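Long-range contacts in OsmC family protein (Rhodothermus marinus, PDB 5CML), which is a carboxyl esterase, probably a serine hydrolase, represented here by its alpha/beta-hydrolase esterase domain, cut from a longer protein that also has an OsmC domain: residues V6-N11 with R89-F94; F38-N43 with V159-R164; Q184-R189 with A214-K219; S51-T56 with V240-G245; P191-H196 with S220-D225. All blocks are in the same frame, centred on the assembly; numbering follows the deposited sequence.

Interaction 1 (V6-N11 with R89-F94); sequences VTFENN and RAACRF
Glu9 O accepts a hydrogen bond from each of two waters that link strand 2-9 to helix 85-98. Water 1, 3.1 Å from Glu9 O, also donates to Ala90 O, and water 2 accepts from Arg93 NH2, whose guanidinium meets it in plane, at the edge; the same nitrogen forms a salt bridge with Glu86. No direct hydrogen bond joins the segments, so apolar packing does the rest. The rings of Phe8 and Phe94 lie with planes 26° apart but slid past one another, centroids 5.2 Å apart, so that the overlap is slight and Phe8 CD1 sits above the rim of the Phe94 face. With CG of Phe8 placed between its backbone N and carbonyl carbon (chi1 54°), the ring reaches down to the helix, where Phe8 CZ lies 3.7 Å from Ala91 CB. Phe94 in turn points its CZ at Val6 CB, 3.7 Å away. A serine in place of Phe8 would probably open a gap over Ala90 and Ala91 and leave the Phe94 ring without its aromatic partner. The axes of residues 89-94 and 6-9 make 115°, the helix crossing over the edge strand, while strand 15-22 pairs with that strand and Leu62 of strand 59-65 backs both Val6 and Phe94.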
# COMPACT_ATOMS: atom_id res chain seq x y z
N VAL A 6 -1.08 17.50 -1.94
CA VAL A 6 0.07 17.82 -1.14
C VAL A 6 1.33 17.52 -1.91
O VAL A 6 1.33 16.72 -2.84
CB VAL A 6 0.11 17.05 0.20
CG1 VAL A 6 -1.16 17.30 1.00
CG2 VAL A 6 0.37 15.56 -0.00
N THR A 7 2.39 18.18 -1.51
CA THR A 7 3.70 17.96 -2.09
C THR A 7 4.73 17.84 -0.97
O THR A 7 4.60 18.46 0.08
CB THR A 7 4.09 19.10 -3.06
OG1 THR A 7 3.07 19.22 -4.06
CG2 THR A 7 5.34 18.77 -3.74
N PHE A 8 5.73 17.01 -1.19
CA PHE A 8 6.82 16.86 -0.24
C PHE A 8 8.03 16.33 -0.96
O PHE A 8 7.94 15.89 -2.10
CB PHE A 8 6.45 15.92 0.91
CG PHE A 8 5.97 14.56 0.46
CD1 PHE A 8 4.64 14.36 0.14
CD2 PHE A 8 6.87 13.50 0.32
CE1 PHE A 8 4.20 13.11 -0.28
CE2 PHE A 8 6.44 12.27 -0.10
CZ PHE A 8 5.09 12.07 -0.40
N GLU A 9 9.17 16.39 -0.28
CA GLU A 9 10.43 15.99 -0.89
C GLU A 9 10.98 14.71 -0.29
O GLU A 9 10.71 14.40 0.87
CB GLU A 9 11.47 17.10 -0.72
CG GLU A 9 11.20 18.30 -1.59
CD GLU A 9 12.31 19.33 -1.52
OE1 GLU A 9 13.41 19.00 -1.02
OE2 GLU A 9 12.08 20.48 -1.96
N ASN A 10 11.74 13.96 -1.07
CA ASN A 10 12.47 12.84 -0.52
C ASN A 10 13.87 13.32 -0.14
O ASN A 10 14.17 14.53 -0.20
CB ASN A 10 12.51 11.64 -1.49
CG ASN A 10 13.17 11.96 -2.81
OD1 ASN A 10 13.93 12.91 -2.93
ND2 ASN A 10 12.87 11.14 -3.82
N ASN A 11 14.72 12.40 0.28
CA ASN A 11 16.01 12.81 0.83
C ASN A 11 17.01 13.22 -0.27
O ASN A 11 18.12 13.66 0.04
CB ASN A 11 16.56 11.70 1.73
CG ASN A 11 16.77 10.39 1.00
OD1 ASN A 11 16.94 10.36 -0.21
ND2 ASN A 11 16.76 9.30 1.75
N ARG A 89 9.16 6.18 2.73
CA ARG A 89 9.64 6.76 3.98
C ARG A 89 9.43 8.27 3.98
O ARG A 89 9.05 8.83 5.00
CB ARG A 89 11.12 6.42 4.22
CG ARG A 89 11.38 4.94 4.36
CD ARG A 89 12.86 4.68 4.40
NE ARG A 89 13.11 3.24 4.45
CZ ARG A 89 13.90 2.59 3.62
NH1 ARG A 89 14.58 3.23 2.67
NH2 ARG A 89 14.03 1.28 3.76
N ALA A 90 9.64 8.92 2.83
CA ALA A 90 9.48 10.37 2.71
C ALA A 90 8.02 10.77 2.97
O ALA A 90 7.74 11.84 3.56
CB ALA A 90 9.93 10.84 1.34
N ALA A 91 7.10 9.92 2.55
CA ALA A 91 5.69 10.19 2.75
C ALA A 91 5.36 10.09 4.24
O ALA A 91 4.55 10.86 4.76
CB ALA A 91 4.83 9.22 1.95
N CYS A 92 5.96 9.11 4.90
CA CYS A 92 5.75 8.93 6.33
C CYS A 92 6.32 10.12 7.11
O CYS A 92 5.69 10.61 8.06
CB CYS A 92 6.38 7.64 6.82
SG CYS A 92 5.51 6.13 6.30
N ARG A 93 7.50 10.59 6.71
CA ARG A 93 8.12 11.76 7.35
C ARG A 93 7.26 13.01 7.16
O ARG A 93 7.16 13.84 8.07
CB ARG A 93 9.54 12.00 6.82
CG ARG A 93 10.52 10.90 7.29
CD ARG A 93 11.97 11.31 7.12
NE ARG A 93 12.26 11.67 5.75
CZ ARG A 93 12.65 10.82 4.81
NH1 ARG A 93 12.82 9.52 5.07
NH2 ARG A 93 12.89 11.27 3.59
N PHE A 94 6.65 13.14 5.99
CA PHE A 94 5.78 14.28 5.70
C PHE A 94 4.61 14.28 6.68
O PHE A 94 4.28 15.30 7.28
CB PHE A 94 5.29 14.21 4.26
CG PHE A 94 4.10 15.09 3.97
CD1 PHE A 94 4.25 16.44 3.74
CD2 PHE A 94 2.82 14.55 3.92
CE1 PHE A 94 3.17 17.24 3.47
CE2 PHE A 94 1.73 15.37 3.65
CZ PHE A 94 1.91 16.70 3.42
O HOH W 1 9.20 14.20 3.53
O HOH W 2 12.74 14.06 3.05

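Interaction 2 (F38-N43 with V159-R164); sequences FTCSKN and VDLGGR
Arg164 lays its side chain across the backbone of the 3-10 turn 38-40, and Cys40 rests its thiol against Leu161 of the other loop; these two side chains set the geometry. The arginine chain, bent at chi3 (54°), folds its guanidinium over the turn so that Thr39 O lies over one face of the group, 3.4 Å from Arg164 CZ, while Ser41 O sits at the edge, near the plane. Arg164 NH1 comes within 3.0 Å of Thr39 O, but the angle is too poor for a hydrogen bond, because the carbonyl stands over the flat group and not in line with an N-H. The methylene CD of Arg164 passes 3.7 Å from Ser41 O. Thr39 meets the arginine obliquely, through its CG2 methyl.

On the other flank, Cys40 SG lies 3.9 Å from the CD1 methyl of Leu161, an apolar touch; Leu161 also touches Ser109, the probable nucleophile, and Phe166 packs against Cys40 and Leu161 alike. The one direct hydrogen bond runs between backbones: Arg164 N to Cys40 O, 2.8 Å and almost straight at 175°, in the carbonyl plane and on a lone pair. Gly163 CA adds a CA-H...O contact to the same oxygen, and a side chain at this position would collide with it. Before that, Asp160 OD1 accepts from Gly162 N in an Asx turn in the loop between strands 156-159 and 166-169. Chemically, then, one short, straight backbone hydrogen bond is the direct polar link across the contact, while the arginine's charge faces carbonyl oxygens whose partial negative charge probably favours it electrostatically.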
# COMPACT_ATOMS: atom_id res chain seq x y z
N PHE A 38 -3.53 1.50 -7.97
CA PHE A 38 -4.82 1.57 -8.67
C PHE A 38 -4.76 2.52 -9.86
O PHE A 38 -5.64 2.50 -10.71
CB PHE A 38 -5.94 2.00 -7.73
CG PHE A 38 -6.26 0.97 -6.72
CD1 PHE A 38 -6.85 -0.23 -7.11
CD2 PHE A 38 -5.97 1.17 -5.39
CE1 PHE A 38 -7.14 -1.20 -6.17
CE2 PHE A 38 -6.26 0.20 -4.45
CZ PHE A 38 -6.85 -0.98 -4.84
N THR A 39 -3.70 3.31 -9.94
CA THR A 39 -3.49 4.20 -11.08
C THR A 39 -3.30 3.40 -12.38
O THR A 39 -3.44 3.96 -13.47
CB THR A 39 -2.29 5.11 -10.82
OG1 THR A 39 -2.32 5.54 -9.46
CG2 THR A 39 -2.34 6.32 -11.71
N CYS A 40 -3.01 2.11 -12.26
CA CYS A 40 -2.94 1.18 -13.40
C CYS A 40 -4.28 0.98 -14.10
O CYS A 40 -4.33 0.54 -15.24
CB CYS A 40 -2.41 -0.21 -12.95
SG CYS A 40 -0.67 -0.17 -12.47
N SER A 41 -5.37 1.27 -13.39
CA SER A 41 -6.72 1.13 -13.95
C SER A 41 -7.11 2.28 -14.87
O SER A 41 -6.39 3.26 -14.99
CB SER A 41 -7.76 1.03 -12.84
OG SER A 41 -7.55 -0.12 -12.06
N LYS A 42 -8.28 2.16 -15.48
CA LYS A 42 -8.80 3.20 -16.36
C LYS A 42 -9.23 4.45 -15.58
O LYS A 42 -9.34 5.53 -16.15
CB LYS A 42 -9.99 2.65 -17.16
CG LYS A 42 -11.20 2.27 -16.31
CD LYS A 42 -12.09 1.27 -17.04
CE LYS A 42 -11.49 -0.14 -17.02
NZ LYS A 42 -12.44 -1.18 -17.50
N ASN A 43 -9.47 4.29 -14.28
CA ASN A 43 -9.86 5.41 -13.44
C ASN A 43 -9.39 5.17 -12.01
O ASN A 43 -8.82 4.12 -11.70
CB ASN A 43 -11.38 5.61 -13.48
CG ASN A 43 -12.14 4.40 -12.98
OD1 ASN A 43 -11.87 3.88 -11.90
ND2 ASN A 43 -13.12 3.95 -13.76
N VAL A 159 6.75 -2.69 -14.95
CA VAL A 159 5.80 -3.50 -14.20
C VAL A 159 4.50 -3.63 -14.99
O VAL A 159 4.01 -2.66 -15.56
CB VAL A 159 5.47 -2.87 -12.83
CG1 VAL A 159 4.56 -3.79 -12.01
CG2 VAL A 159 6.74 -2.56 -12.05
N ASP A 160 3.94 -4.84 -14.98
CA ASP A 160 2.66 -5.12 -15.62
C ASP A 160 1.72 -5.76 -14.60
O ASP A 160 1.98 -6.87 -14.12
CB ASP A 160 2.90 -6.04 -16.83
CG ASP A 160 1.62 -6.44 -17.55
OD1 ASP A 160 0.53 -5.88 -17.29
OD2 ASP A 160 1.73 -7.32 -18.42
N LEU A 161 0.68 -5.03 -14.22
CA LEU A 161 -0.36 -5.53 -13.31
C LEU A 161 -1.68 -5.74 -14.05
O LEU A 161 -2.75 -5.81 -13.43
CB LEU A 161 -0.57 -4.57 -12.15
CG LEU A 161 0.65 -4.18 -11.33
CD1 LEU A 161 0.16 -3.23 -10.27
CD2 LEU A 161 1.31 -5.41 -10.73
N GLY A 162 -1.60 -5.83 -15.37
CA GLY A 162 -2.77 -6.12 -16.18
C GLY A 162 -3.53 -4.89 -16.63
O GLY A 162 -4.58 -5.00 -17.27
N GLY A 163 -3.01 -3.71 -16.29
CA GLY A 163 -3.56 -2.45 -16.76
C GLY A 163 -2.48 -1.63 -17.45
O GLY A 163 -1.72 -2.15 -18.27
N ARG A 164 -2.41 -0.35 -17.11
CA ARG A 164 -1.39 0.53 -17.65
C ARG A 164 -0.04 0.11 -17.04
O ARG A 164 0.08 0.06 -15.81
CB ARG A 164 -1.69 1.99 -17.34
CG ARG A 164 -2.94 2.55 -18.01
CD ARG A 164 -3.52 3.73 -17.21
NE ARG A 164 -2.53 4.77 -16.95
CZ ARG A 164 -2.73 5.83 -16.18
NH1 ARG A 164 -3.90 6.01 -15.56
NH2 ARG A 164 -1.77 6.73 -16.01

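Interaction 3 (Q184-R189 with A214-K219); sequences QVRTMR and AARHPK
Arg186 lays its CG over one face of the Arg216 guanidinium, 3.3 Å above that plane and toward its rim. The meeting ties the end of helix 181-187, just ahead of strand 192-196, to the turn that leads from helix 206-214 into strand 219-223, the return leg of a beta-alpha-beta crossover in this alpha/beta-hydrolase fold. A chi1 of -174° holds Arg186 CG anti to the backbone N and brings it 3.6 Å from Ala214 O. The two guanidinium planes are inclined at 57°, with Arg186 NE 4.0 Å from Arg216 NH2; Asp183 answers the Arg186 charge through a salt bridge and probably eases the repulsion. Replacing Arg186 by an alanine would probably uncover a face of the Arg216 guanidinium and leave Asp183 without this partner. Arg189 NH1 approaches the Arg216 group at its edge, in plane, with the two guanidinium planes nearly perpendicular. Deeper in, Val185 CG1 packs 3.6 Å from Ala215 CB. Between the backbones, water 3 accepts a hydrogen bond from Arg216 N and lies 2.8 Å from Val185 O, to which it probably donates.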
# COMPACT_ATOMS: atom_id res chain seq x y z
N GLN A 184 10.50 -9.84 7.63
CA GLN A 184 9.94 -8.57 8.08
C GLN A 184 8.54 -8.76 8.65
O GLN A 184 8.19 -8.20 9.70
CB GLN A 184 9.93 -7.55 6.93
CG GLN A 184 11.32 -7.05 6.54
CD GLN A 184 11.95 -6.21 7.64
OE1 GLN A 184 11.65 -5.02 7.79
NE2 GLN A 184 12.81 -6.81 8.42
N VAL A 185 7.74 -9.59 7.99
CA VAL A 185 6.37 -9.80 8.42
C VAL A 185 6.38 -10.55 9.75
O VAL A 185 5.59 -10.26 10.65
CB VAL A 185 5.59 -10.56 7.35
CG1 VAL A 185 4.24 -11.01 7.87
CG2 VAL A 185 5.38 -9.67 6.13
N ARG A 186 7.26 -11.54 9.88
CA ARG A 186 7.33 -12.32 11.10
C ARG A 186 7.74 -11.47 12.32
O ARG A 186 7.25 -11.71 13.44
CB ARG A 186 8.31 -13.48 10.91
CG ARG A 186 8.36 -14.45 12.08
CD ARG A 186 9.34 -15.59 11.83
NE ARG A 186 10.71 -15.10 11.65
CZ ARG A 186 11.39 -15.10 10.50
NH1 ARG A 186 10.86 -15.58 9.37
NH2 ARG A 186 12.63 -14.62 10.47
N THR A 187 8.60 -10.46 12.11
CA THR A 187 9.12 -9.65 13.22
C THR A 187 8.49 -8.25 13.36
O THR A 187 8.91 -7.47 14.21
CB THR A 187 10.65 -9.46 13.09
OG1 THR A 187 10.97 -8.77 11.87
CG2 THR A 187 11.33 -10.81 13.11
N MET A 188 7.48 -7.96 12.55
CA MET A 188 6.75 -6.68 12.58
C MET A 188 6.13 -6.33 13.95
O MET A 188 6.07 -5.16 14.35
CB MET A 188 5.66 -6.75 11.51
CG MET A 188 4.89 -5.54 11.26
SD MET A 188 4.12 -5.94 9.70
CE MET A 188 3.01 -7.32 10.07
N ARG A 189 5.61 -7.35 14.63
CA ARG A 189 5.02 -7.19 15.95
C ARG A 189 3.91 -6.14 15.92
O ARG A 189 3.80 -5.29 16.81
CB ARG A 189 6.09 -6.84 16.98
CG ARG A 189 7.09 -7.97 17.18
CD ARG A 189 8.17 -7.68 18.23
NE ARG A 189 8.95 -8.88 18.55
CZ ARG A 189 9.88 -9.42 17.76
NH1 ARG A 189 10.54 -10.50 18.14
NH2 ARG A 189 10.16 -8.87 16.59
N ALA A 214 3.67 -16.65 7.56
CA ALA A 214 4.90 -15.99 8.02
C ALA A 214 4.60 -15.14 9.24
O ALA A 214 5.43 -15.01 10.14
CB ALA A 214 5.49 -15.13 6.91
N ALA A 215 3.43 -14.51 9.23
CA ALA A 215 3.05 -13.60 10.28
C ALA A 215 2.77 -14.31 11.60
O ALA A 215 2.55 -15.52 11.66
CB ALA A 215 1.84 -12.81 9.86
N ARG A 216 2.80 -13.51 12.66
CA ARG A 216 2.39 -13.96 13.98
C ARG A 216 1.10 -13.23 14.33
O ARG A 216 0.74 -12.23 13.69
CB ARG A 216 3.48 -13.67 15.01
CG ARG A 216 4.78 -14.42 14.73
CD ARG A 216 5.90 -14.06 15.71
NE ARG A 216 7.10 -14.84 15.44
CZ ARG A 216 8.34 -14.42 15.70
NH1 ARG A 216 8.54 -13.22 16.23
NH2 ARG A 216 9.37 -15.20 15.42
N HIS A 217 0.39 -13.72 15.33
CA HIS A 217 -0.82 -13.03 15.74
C HIS A 217 -0.51 -11.69 16.38
O HIS A 217 0.58 -11.53 16.96
CB HIS A 217 -1.64 -13.89 16.69
CG HIS A 217 -2.43 -14.93 15.96
ND1 HIS A 217 -3.60 -14.62 15.31
CD2 HIS A 217 -2.17 -16.23 15.70
CE1 HIS A 217 -4.05 -15.71 14.71
NE2 HIS A 217 -3.20 -16.69 14.92
N PRO A 218 -1.45 -10.72 16.25
CA PRO A 218 -2.72 -10.88 15.53
C PRO A 218 -2.55 -10.81 14.02
O PRO A 218 -1.91 -9.90 13.48
CB PRO A 218 -3.57 -9.71 16.01
CG PRO A 218 -2.78 -9.04 17.06
CD PRO A 218 -1.39 -9.43 16.96
N LYS A 219 -3.11 -11.80 13.35
CA LYS A 219 -3.13 -11.82 11.90
C LYS A 219 -4.49 -12.27 11.41
O LYS A 219 -5.09 -13.17 12.01
CB LYS A 219 -2.03 -12.72 11.35
CG LYS A 219 -2.00 -14.12 11.98
CD LYS A 219 -0.90 -14.98 11.35
CE LYS A 219 -0.79 -16.35 12.01
NZ LYS A 219 0.32 -17.20 11.46
O HOH W 3 3.53 -10.77 12.44

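Interaction 4 (S51-T56 with V240-G245); sequences SRALTT and VGEVLG
Ala53 CB presses straight onto the backbone of the opposing helix, 3.5 Å from Gly241 C and 3.6 Å from Glu242 N. Beside it, Leu54 puts its CD2 methyl into the shallow surface made by two glycines, 3.5 Å from Gly241 O and 3.6 Å from Gly245 CA. The leucine gets there with CG anti to the carbonyl carbon (chi1 -65°), which turns one branch to the partner helix. Glu242 adds an aliphatic touch, its CG 3.9 Å from Ala53 CB, before the rest of the extended chain runs on to the carboxylate.

No hydrogen bond crosses the contact, which is close van der Waals packing: the axes of residues 51-56 and 240-245 approach to 7.6 Å at 36°. The spacing of Gly241 and Gly245, four residues apart on the same helical side, makes a GxxxG pattern, here seen in a soluble alpha/beta-hydrolase fold. A beta carbon on Gly241 would fall 2.7 Å from Ala53 CB, a clash, and one on Gly245 would be tight against Leu54 CD2.

Further out, the central sheet backs both helices: Leu54 leans on Tyr59, Val61 and Ile106, and Leu244 on Leu104 and Ile106. Polar ties from outside come from Tyr59, whose OH is hydrogen-bonded to Gly245 O, and from Gln57, whose NE2 bonds to Glu242 O. At the start of residues 51-56, Ser51 OG is hydrogen-bonded to Asp21.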
# COMPACT_ATOMS: atom_id res chain seq x y z
N SER A 51 -10.70 5.13 0.12
CA SER A 51 -10.35 6.28 0.93
C SER A 51 -11.59 6.92 1.54
O SER A 51 -11.59 7.29 2.71
CB SER A 51 -9.56 7.28 0.09
OG SER A 51 -8.91 8.17 0.95
N ARG A 52 -12.66 7.02 0.76
CA ARG A 52 -13.90 7.60 1.24
C ARG A 52 -14.50 6.75 2.38
O ARG A 52 -14.99 7.28 3.37
CB ARG A 52 -14.88 7.75 0.09
CG ARG A 52 -16.05 8.52 0.45
CD ARG A 52 -16.83 8.98 -0.74
NE ARG A 52 -17.33 7.88 -1.56
CZ ARG A 52 -16.92 7.60 -2.80
NH1 ARG A 52 -16.01 8.35 -3.41
NH2 ARG A 52 -17.45 6.57 -3.44
N ALA A 53 -14.41 5.43 2.29
CA ALA A 53 -14.90 4.60 3.38
C ALA A 53 -14.14 4.89 4.66
O ALA A 53 -14.72 4.91 5.75
CB ALA A 53 -14.79 3.10 3.01
N LEU A 54 -12.83 5.10 4.55
CA LEU A 54 -12.00 5.40 5.71
C LEU A 54 -12.31 6.79 6.28
O LEU A 54 -12.45 6.94 7.49
CB LEU A 54 -10.52 5.27 5.34
CG LEU A 54 -10.10 3.85 4.96
CD1 LEU A 54 -8.69 3.82 4.43
CD2 LEU A 54 -10.21 2.92 6.15
N THR A 55 -12.43 7.80 5.43
CA THR A 55 -12.75 9.12 5.97
C THR A 55 -14.12 9.17 6.65
O THR A 55 -14.30 9.90 7.63
CB THR A 55 -12.65 10.23 4.89
OG1 THR A 55 -13.49 9.93 3.78
CG2 THR A 55 -11.23 10.40 4.41
N THR A 56 -15.05 8.36 6.17
CA THR A 56 -16.38 8.25 6.78
C THR A 56 -16.27 7.79 8.23
O THR A 56 -17.08 8.17 9.09
CB THR A 56 -17.25 7.27 5.97
OG1 THR A 56 -17.57 7.86 4.70
CG2 THR A 56 -18.55 6.89 6.71
N VAL A 240 -13.63 -3.31 1.02
CA VAL A 240 -12.28 -3.26 1.57
C VAL A 240 -12.14 -2.07 2.51
O VAL A 240 -11.70 -2.23 3.65
CB VAL A 240 -11.22 -3.20 0.45
CG1 VAL A 240 -9.81 -2.91 1.04
CG2 VAL A 240 -11.19 -4.50 -0.31
N GLY A 241 -12.56 -0.90 2.07
CA GLY A 241 -12.41 0.30 2.88
C GLY A 241 -13.19 0.23 4.20
O GLY A 241 -12.67 0.59 5.25
N GLU A 242 -14.42 -0.27 4.16
CA GLU A 242 -15.27 -0.32 5.36
C GLU A 242 -14.74 -1.34 6.37
O GLU A 242 -14.67 -1.07 7.57
CB GLU A 242 -16.75 -0.63 4.98
CG GLU A 242 -17.38 0.49 4.18
CD GLU A 242 -18.83 0.28 3.83
OE1 GLU A 242 -19.44 -0.71 4.30
OE2 GLU A 242 -19.40 1.15 3.13
N VAL A 243 -14.35 -2.52 5.89
CA VAL A 243 -13.82 -3.53 6.79
C VAL A 243 -12.49 -3.09 7.37
O VAL A 243 -12.24 -3.25 8.56
CB VAL A 243 -13.67 -4.87 6.05
CG1 VAL A 243 -12.95 -5.90 6.90
CG2 VAL A 243 -15.07 -5.42 5.63
N LEU A 244 -11.63 -2.53 6.53
CA LEU A 244 -10.31 -2.08 6.97
C LEU A 244 -10.45 -1.03 8.07
O LEU A 244 -9.79 -1.11 9.12
CB LEU A 244 -9.52 -1.56 5.76
CG LEU A 244 -8.00 -1.42 5.81
CD1 LEU A 244 -7.54 -0.74 4.52
CD2 LEU A 244 -7.57 -0.68 6.98
N GLY A 245 -11.32 -0.06 7.87
CA GLY A 245 -11.51 0.99 8.85
C GLY A 245 -12.01 0.45 10.18
O GLY A 245 -11.56 0.84 11.24

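Interaction 5 (P191-H196 with S220-D225); sequences PLLLFH and SFVSLD
Phe195 runs alongside Val222, both side chains pointing the same way off one face of the sheet. Phe195 CB passes 4.1 Å from Leu224 CD1. Further along, Phe195 CD1 lies 3.7 Å from Val222 CB and 3.9 Å from Leu224 CD2, and CE1 stays on the valine, near CG1. The tip, Phe195 CZ, reaches helix 234-252, where it packs against Val240 and Val243. On this same face Leu193 CD1 rests 3.7 Å from Ser220 CB and also reaches Val222 CG2.

On the other face, Phe221 turns its ring back across the neighbouring strand, its chi1 of 170° setting CG anti to N. Phe221 CE1 meets His196 CB in the ring plane, 3.8 Å away, while CD1 approaches Leu194 CB. The His196 imidazole leads away from the ring, and its NE2 is hydrogen-bonded to Val203 O.

The two strands run parallel, and five backbone bonds alternate between them. Val222 N to Leu194 O is the shortest at 2.8 Å, and Leu224 N to His196 O carries the pairing past the strand end. Water 4 joins Leu192 O to Ser220 OG.

This pairing closes the beta-alpha-beta unit 192-196, 206-214, 219-223 at the edge of the sheet: helix 206-214 lies over Leu194, His196 and Phe221, helix 234-252 packs over Leu193, Phe195 and Leu224, and strand 127-131 flanks strand 192-196 on its inner side.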
# COMPACT_ATOMS: atom_id res chain seq x y z
N PRO A 191 -0.42 -5.80 14.49
CA PRO A 191 -1.55 -6.48 13.85
C PRO A 191 -1.56 -6.31 12.32
O PRO A 191 -1.28 -5.23 11.78
CB PRO A 191 -2.77 -5.80 14.47
CG PRO A 191 -2.31 -5.26 15.76
CD PRO A 191 -0.85 -4.91 15.58
N LEU A 192 -1.91 -7.40 11.65
CA LEU A 192 -1.91 -7.50 10.20
C LEU A 192 -3.28 -7.93 9.68
O LEU A 192 -3.89 -8.86 10.21
CB LEU A 192 -0.87 -8.53 9.76
CG LEU A 192 -0.84 -8.90 8.27
CD1 LEU A 192 -0.43 -7.71 7.42
CD2 LEU A 192 0.08 -10.09 8.01
N LEU A 193 -3.73 -7.27 8.62
CA LEU A 193 -4.95 -7.67 7.90
C LEU A 193 -4.63 -7.81 6.41
O LEU A 193 -4.22 -6.85 5.76
CB LEU A 193 -6.08 -6.65 8.14
CG LEU A 193 -7.34 -6.84 7.28
CD1 LEU A 193 -7.97 -8.24 7.52
CD2 LEU A 193 -8.36 -5.74 7.57
N LEU A 194 -4.78 -9.02 5.90
CA LEU A 194 -4.57 -9.31 4.50
C LEU A 194 -5.88 -9.43 3.75
O LEU A 194 -6.72 -10.25 4.14
CB LEU A 194 -3.83 -10.64 4.34
CG LEU A 194 -2.46 -10.74 5.02
CD1 LEU A 194 -2.08 -12.21 5.18
CD2 LEU A 194 -1.43 -10.00 4.19
N PHE A 195 -6.05 -8.67 2.68
CA PHE A 195 -7.15 -8.85 1.74
C PHE A 195 -6.62 -9.49 0.48
O PHE A 195 -5.57 -9.07 -0.01
CB PHE A 195 -7.79 -7.53 1.33
CG PHE A 195 -8.50 -6.79 2.43
CD1 PHE A 195 -9.85 -6.98 2.66
CD2 PHE A 195 -7.83 -5.82 3.17
CE1 PHE A 195 -10.51 -6.24 3.65
CE2 PHE A 195 -8.48 -5.09 4.14
CZ PHE A 195 -9.83 -5.31 4.38
N HIS A 196 -7.33 -10.46 -0.09
CA HIS A 196 -6.91 -11.02 -1.36
C HIS A 196 -8.08 -11.71 -2.03
O HIS A 196 -8.87 -12.37 -1.37
CB HIS A 196 -5.78 -12.02 -1.15
CG HIS A 196 -4.78 -12.07 -2.26
ND1 HIS A 196 -3.46 -11.72 -2.06
CD2 HIS A 196 -4.88 -12.44 -3.56
CE1 HIS A 196 -2.79 -11.88 -3.19
NE2 HIS A 196 -3.62 -12.31 -4.12
N SER A 220 -4.96 -11.60 10.35
CA SER A 220 -6.30 -11.78 9.81
C SER A 220 -6.27 -11.81 8.28
O SER A 220 -5.34 -11.28 7.65
CB SER A 220 -7.22 -10.65 10.27
OG SER A 220 -7.26 -10.57 11.69
N PHE A 221 -7.29 -12.43 7.71
CA PHE A 221 -7.43 -12.57 6.27
C PHE A 221 -8.89 -12.39 5.87
O PHE A 221 -9.75 -13.03 6.43
CB PHE A 221 -6.96 -13.95 5.77
CG PHE A 221 -7.30 -14.17 4.34
CD1 PHE A 221 -6.53 -13.60 3.35
CD2 PHE A 221 -8.45 -14.87 3.98
CE1 PHE A 221 -6.88 -13.75 2.02
CE2 PHE A 221 -8.81 -15.01 2.66
CZ PHE A 221 -8.04 -14.45 1.67
N VAL A 222 -9.14 -11.54 4.88
CA VAL A 222 -10.48 -11.36 4.32
C VAL A 222 -10.46 -11.65 2.83
O VAL A 222 -9.67 -11.08 2.06
CB VAL A 222 -11.01 -9.93 4.61
CG1 VAL A 222 -12.31 -9.61 3.81
CG2 VAL A 222 -11.23 -9.80 6.09
N SER A 223 -11.33 -12.57 2.44
CA SER A 223 -11.48 -12.95 1.05
C SER A 223 -12.24 -11.92 0.22
O SER A 223 -13.31 -11.43 0.64
CB SER A 223 -12.19 -14.31 0.97
OG SER A 223 -12.43 -14.67 -0.37
N LEU A 224 -11.71 -11.60 -0.96
CA LEU A 224 -12.41 -10.69 -1.89
C LEU A 224 -13.22 -11.42 -2.98
O LEU A 224 -13.59 -10.82 -3.99
CB LEU A 224 -11.39 -9.74 -2.55
CG LEU A 224 -10.60 -8.87 -1.58
CD1 LEU A 224 -9.66 -7.89 -2.30
CD2 LEU A 224 -11.57 -8.11 -0.69
N ASP A 225 -13.52 -12.69 -2.75
CA ASP A 225 -14.43 -13.49 -3.59
C ASP A 225 -14.08 -13.43 -5.09
O ASP A 225 -13.14 -14.10 -5.53
CB ASP A 225 -15.87 -13.05 -3.32
CG ASP A 225 -16.89 -13.98 -3.92
OD1 ASP A 225 -16.52 -15.09 -4.40
OD2 ASP A 225 -18.09 -13.60 -3.88
O HOH W 4 -5.15 -9.43 12.75

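Overall arrangement
Interactions 1 and 5 mark the two ends of the eight-stranded mixed sheet, centres about 28 Å apart on opposite sides of the chain's centre: strand 2-9 bounds one end, strand 219-223 the other. Interaction 4, its centre about 14 Å from that of interaction 5, touches it where helix 234-252, the next regular element after strand 219-223, packs on the sheet. Interaction 3 also touches interaction 5, Pro218 O probably hydrogen-bonded to Leu192 N, where both strands begin. Interaction 2 touches none of the others, lying about 22 Å from interactions 4 and 5 between centres, near the probable catalytic serine. Along the chain, interactions 1, 2 and 4 cross one another, tying early segments to later ones in one compact domain.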